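Kinectin 1 (Kinesin receptor) (PDB 4MU6) is a bacterial effector of Legionella pneumophila whose molecular function is not established, represented here by its largely helical N-terminal coiled-coil domain. Local coordinates at residues 220-225 with 231-236. Residues are numbered along the deposited sequence; the frame is centred on the assembly and turned at random.
Sequences DILSTL and SILLRS
Leu222 and Leu233 bring the two backbones to their closest approach, with 8.4 Å between their CA atoms. Residues 220-225 include a short 3-10 turn, in which Thr224 N bonds to Ile221 O and Leu225 N to Leu222 O. Residues 231-236 are regular alpha-helix near the start of helix 227-273. No hydrogen bond joins the segments; the contact is wholly apolar.

Its centre is one methyl, Leu233 CD2, which enters among three side chains of residues 220-225, those of Ile221, Leu222 and Leu225. Leu233 CG lies anti to the backbone N (chi1 170°), and the branch reaches across to that segment. Leu225 CD1 comes nearest, 3.6 Å from Leu233 CD2, the two side chains crossing at about a right angle. Ile221 meets the same methyl with its CG1 at 3.8 Å from Leu233 CD2, while its CG2 stands slightly farther off. Leu222 CD2 also lies 3.8 Å from Leu233 CD2. Leu222 then carries the contact on to Leu234: its CD1 is 4.1 Å from each of Leu234 CD1 and CD2, a looser packing at the more exposed margin.

Behind this apolar face, Thr224 OG1 donates to Ile221 O over 2.8 Å, in the carbonyl plane. That oxygen also accepts from Thr224 N, so two bonds from one residue grip it and tie the turn together. On the helix, Ser236 OG bonds back to Leu233 O, with the donor tilted from the carbonyl plane.

Helix 43-105 borders the same cluster: Ile221 touches Glu69, Leu233 touches Ser72 and Leu225 touches Gln76. This is an interhelical linker in an elongated, all-helical coiled-coil domain, where the chain after helix 158-217 folds its leucines and isoleucine against the first turns of helix 227-273, the helix that follows it.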
ATOM      1  N   ASP A 220      -2.825  -6.325  -8.320  1.00 35.87           N
ATOM      2  CA  ASP A 220      -2.077  -5.128  -8.712  1.00 41.07           C
ATOM      3  C   ASP A 220      -2.476  -3.911  -7.879  1.00 36.34           C
ATOM      4  O   ASP A 220      -2.651  -2.820  -8.414  1.00 30.23           O
ATOM      5  CB  ASP A 220      -2.229  -4.844 -10.223  1.00 44.91           C
ATOM      6  CG  ASP A 220      -1.347  -3.672 -10.713  1.00 55.62           C
ATOM      7  OD1 ASP A 220      -0.139  -3.626 -10.379  1.00 52.94           O
ATOM      8  OD2 ASP A 220      -1.872  -2.784 -11.421  1.00 53.28           O
ATOM      9  N   ILE A 221      -2.631  -4.097  -6.569  1.00 31.74           N
ATOM     10  CA  ILE A 221      -2.833  -2.952  -5.692  1.00 34.55           C
ATOM     11  C   ILE A 221      -1.670  -1.970  -5.844  1.00 28.64           C
ATOM     12  O   ILE A 221      -1.876  -0.757  -5.828  1.00 27.61           O
ATOM     13  CB  ILE A 221      -2.970  -3.349  -4.197  1.00 34.54           C
ATOM     14  CG1 ILE A 221      -3.048  -2.104  -3.305  1.00 35.19           C
ATOM     15  CG2 ILE A 221      -1.786  -4.194  -3.748  1.00 32.20           C
ATOM     16  CD1 ILE A 221      -4.290  -1.214  -3.514  1.00 28.57           C
ATOM     17  N   LEU A 222      -0.455  -2.489  -6.018  1.00 28.70           N
ATOM     18  CA  LEU A 222       0.729  -1.628  -5.923  1.00 35.96           C
ATOM     19  C   LEU A 222       0.787  -0.546  -6.992  1.00 41.76           C
ATOM     20  O   LEU A 222       1.295   0.542  -6.723  1.00 38.67           O
ATOM     21  CB  LEU A 222       2.031  -2.445  -5.885  1.00 33.86           C
ATOM     22  CG  LEU A 222       2.161  -3.317  -4.621  1.00 37.47           C
ATOM     23  CD1 LEU A 222       3.343  -4.271  -4.711  1.00 36.07           C
ATOM     24  CD2 LEU A 222       2.276  -2.427  -3.396  1.00 27.90           C
ATOM     25  N   SER A 223       0.254  -0.824  -8.188  1.00 32.62           N
ATOM     26  CA  SER A 223       0.300   0.170  -9.269  1.00 30.32           C
ATOM     27  C   SER A 223      -0.712   1.297  -9.045  1.00 30.35           C
ATOM     28  O   SER A 223      -0.704   2.292  -9.757  1.00 29.61           O
ATOM     29  CB  SER A 223       0.114  -0.461 -10.657  1.00 30.12           C
ATOM     30  OG  SER A 223       1.094  -1.455 -10.927  1.00 33.33           O
ATOM     31  N   THR A 224      -1.570   1.159  -8.039  1.00 31.02           N
ATOM     32  CA  THR A 224      -2.432   2.281  -7.676  1.00 34.06           C
ATOM     33  C   THR A 224      -1.760   3.209  -6.654  1.00 35.76           C
ATOM     34  O   THR A 224      -2.353   4.198  -6.231  1.00 28.94           O
ATOM     35  CB  THR A 224      -3.782   1.819  -7.106  1.00 28.56           C
ATOM     36  OG1 THR A 224      -3.613   1.408  -5.740  1.00 30.17           O
ATOM     37  CG2 THR A 224      -4.340   0.649  -7.931  1.00 38.24           C
ATOM     38  N   LEU A 225      -0.536   2.883  -6.240  1.00 38.78           N
ATOM     39  CA  LEU A 225       0.132   3.673  -5.198  1.00 31.58           C
ATOM     40  C   LEU A 225       1.421   4.310  -5.697  1.00 31.78           C
ATOM     41  O   LEU A 225       2.086   3.764  -6.579  1.00 29.94           O
ATOM     42  CB  LEU A 225       0.452   2.798  -3.985  1.00 25.22           C
ATOM     43  CG  LEU A 225      -0.723   1.952  -3.492  1.00 30.08           C
ATOM     44  CD1 LEU A 225      -0.237   0.913  -2.500  1.00 27.56           C
ATOM     45  CD2 LEU A 225      -1.796   2.839  -2.878  1.00 27.54           C
ATOM     46  N   SER A 231       5.643   1.285  -0.319  1.00 27.92           N
ATOM     47  CA  SER A 231       6.584   0.935   0.732  1.00 34.26           C
ATOM     48  C   SER A 231       5.874   0.761   2.071  1.00 41.75           C
ATOM     49  O   SER A 231       6.093  -0.215   2.796  1.00 32.96           O
ATOM     50  CB  SER A 231       7.631   2.037   0.864  1.00 35.28           C
ATOM     51  OG  SER A 231       8.929   1.489   0.777  1.00 44.79           O
ATOM     52  N   ILE A 232       5.035   1.735   2.400  1.00 45.38           N
ATOM     53  CA  ILE A 232       4.273   1.690   3.631  1.00 36.07           C
ATOM     54  C   ILE A 232       3.359   0.469   3.619  1.00 38.36           C
ATOM     55  O   ILE A 232       3.295  -0.266   4.609  1.00 36.21           O
ATOM     56  CB  ILE A 232       3.514   3.011   3.849  1.00 41.49           C
ATOM     57  CG1 ILE A 232       4.536   4.147   4.062  1.00 40.49           C
ATOM     58  CG2 ILE A 232       2.565   2.888   5.025  1.00 47.01           C
ATOM     59  CD1 ILE A 232       3.978   5.563   4.013  1.00 31.75           C
ATOM     60  N   LEU A 233       2.701   0.222   2.483  1.00 31.79           N
ATOM     61  CA  LEU A 233       1.817  -0.928   2.355  1.00 34.76           C
ATOM     62  C   LEU A 233       2.572  -2.239   2.538  1.00 36.98           C
ATOM     63  O   LEU A 233       2.133  -3.130   3.289  1.00 31.98           O
ATOM     64  CB  LEU A 233       1.089  -0.942   1.010  1.00 36.16           C
ATOM     65  CG  LEU A 233       0.342  -2.257   0.745  1.00 29.17           C
ATOM     66  CD1 LEU A 233      -0.714  -2.565   1.837  1.00 23.30           C
ATOM     67  CD2 LEU A 233      -0.310  -2.211  -0.625  1.00 27.01           C
ATOM     68  N   LEU A 234       3.711  -2.354   1.867  1.00 29.62           N
ATOM     69  CA  LEU A 234       4.424  -3.620   1.884  1.00 32.18           C
ATOM     70  C   LEU A 234       5.012  -3.924   3.253  1.00 33.11           C
ATOM     71  O   LEU A 234       5.098  -5.090   3.637  1.00 37.72           O
ATOM     72  CB  LEU A 234       5.491  -3.677   0.788  1.00 27.77           C
ATOM     73  CG  LEU A 234       4.938  -3.802  -0.642  1.00 35.19           C
ATOM     74  CD1 LEU A 234       6.050  -3.597  -1.691  1.00 24.81           C
ATOM     75  CD2 LEU A 234       4.253  -5.148  -0.830  1.00 37.53           C
ATOM     76  N   ARG A 235       5.404  -2.897   4.008  1.00 33.74           N
ATOM     77  CA  ARG A 235       5.958  -3.180   5.330  1.00 35.40           C
ATOM     78  C   ARG A 235       4.869  -3.697   6.269  1.00 37.75           C
ATOM     79  O   ARG A 235       5.093  -4.627   7.043  1.00 40.65           O
ATOM     80  CB  ARG A 235       6.661  -1.970   5.945  1.00 39.37           C
ATOM     81  CG  ARG A 235       7.211  -2.284   7.328  1.00 46.41           C
ATOM     82  CD  ARG A 235       7.607  -1.043   8.080  1.00 59.97           C
ATOM     83  NE  ARG A 235       7.872  -1.317   9.493  1.00 69.09           N
ATOM     84  CZ  ARG A 235       8.949  -1.957   9.945  1.00 75.00           C
ATOM     85  NH1 ARG A 235       9.862  -2.420   9.097  1.00 78.10           N
ATOM     86  NH2 ARG A 235       9.107  -2.147  11.248  1.00 75.82           N
ATOM     87  N   SER A 236       3.691  -3.094   6.190  1.00 35.67           N
ATOM     88  CA  SER A 236       2.582  -3.493   7.031  1.00 37.83           C
ATOM     89  C   SER A 236       2.155  -4.921   6.704  1.00 37.90           C
ATOM     90  O   SER A 236       1.800  -5.676   7.597  1.00 34.64           O
ATOM     91  CB  SER A 236       1.406  -2.522   6.881  1.00 37.06           C
ATOM     92  OG  SER A 236       0.940  -2.498   5.544  1.00 44.35           O
TER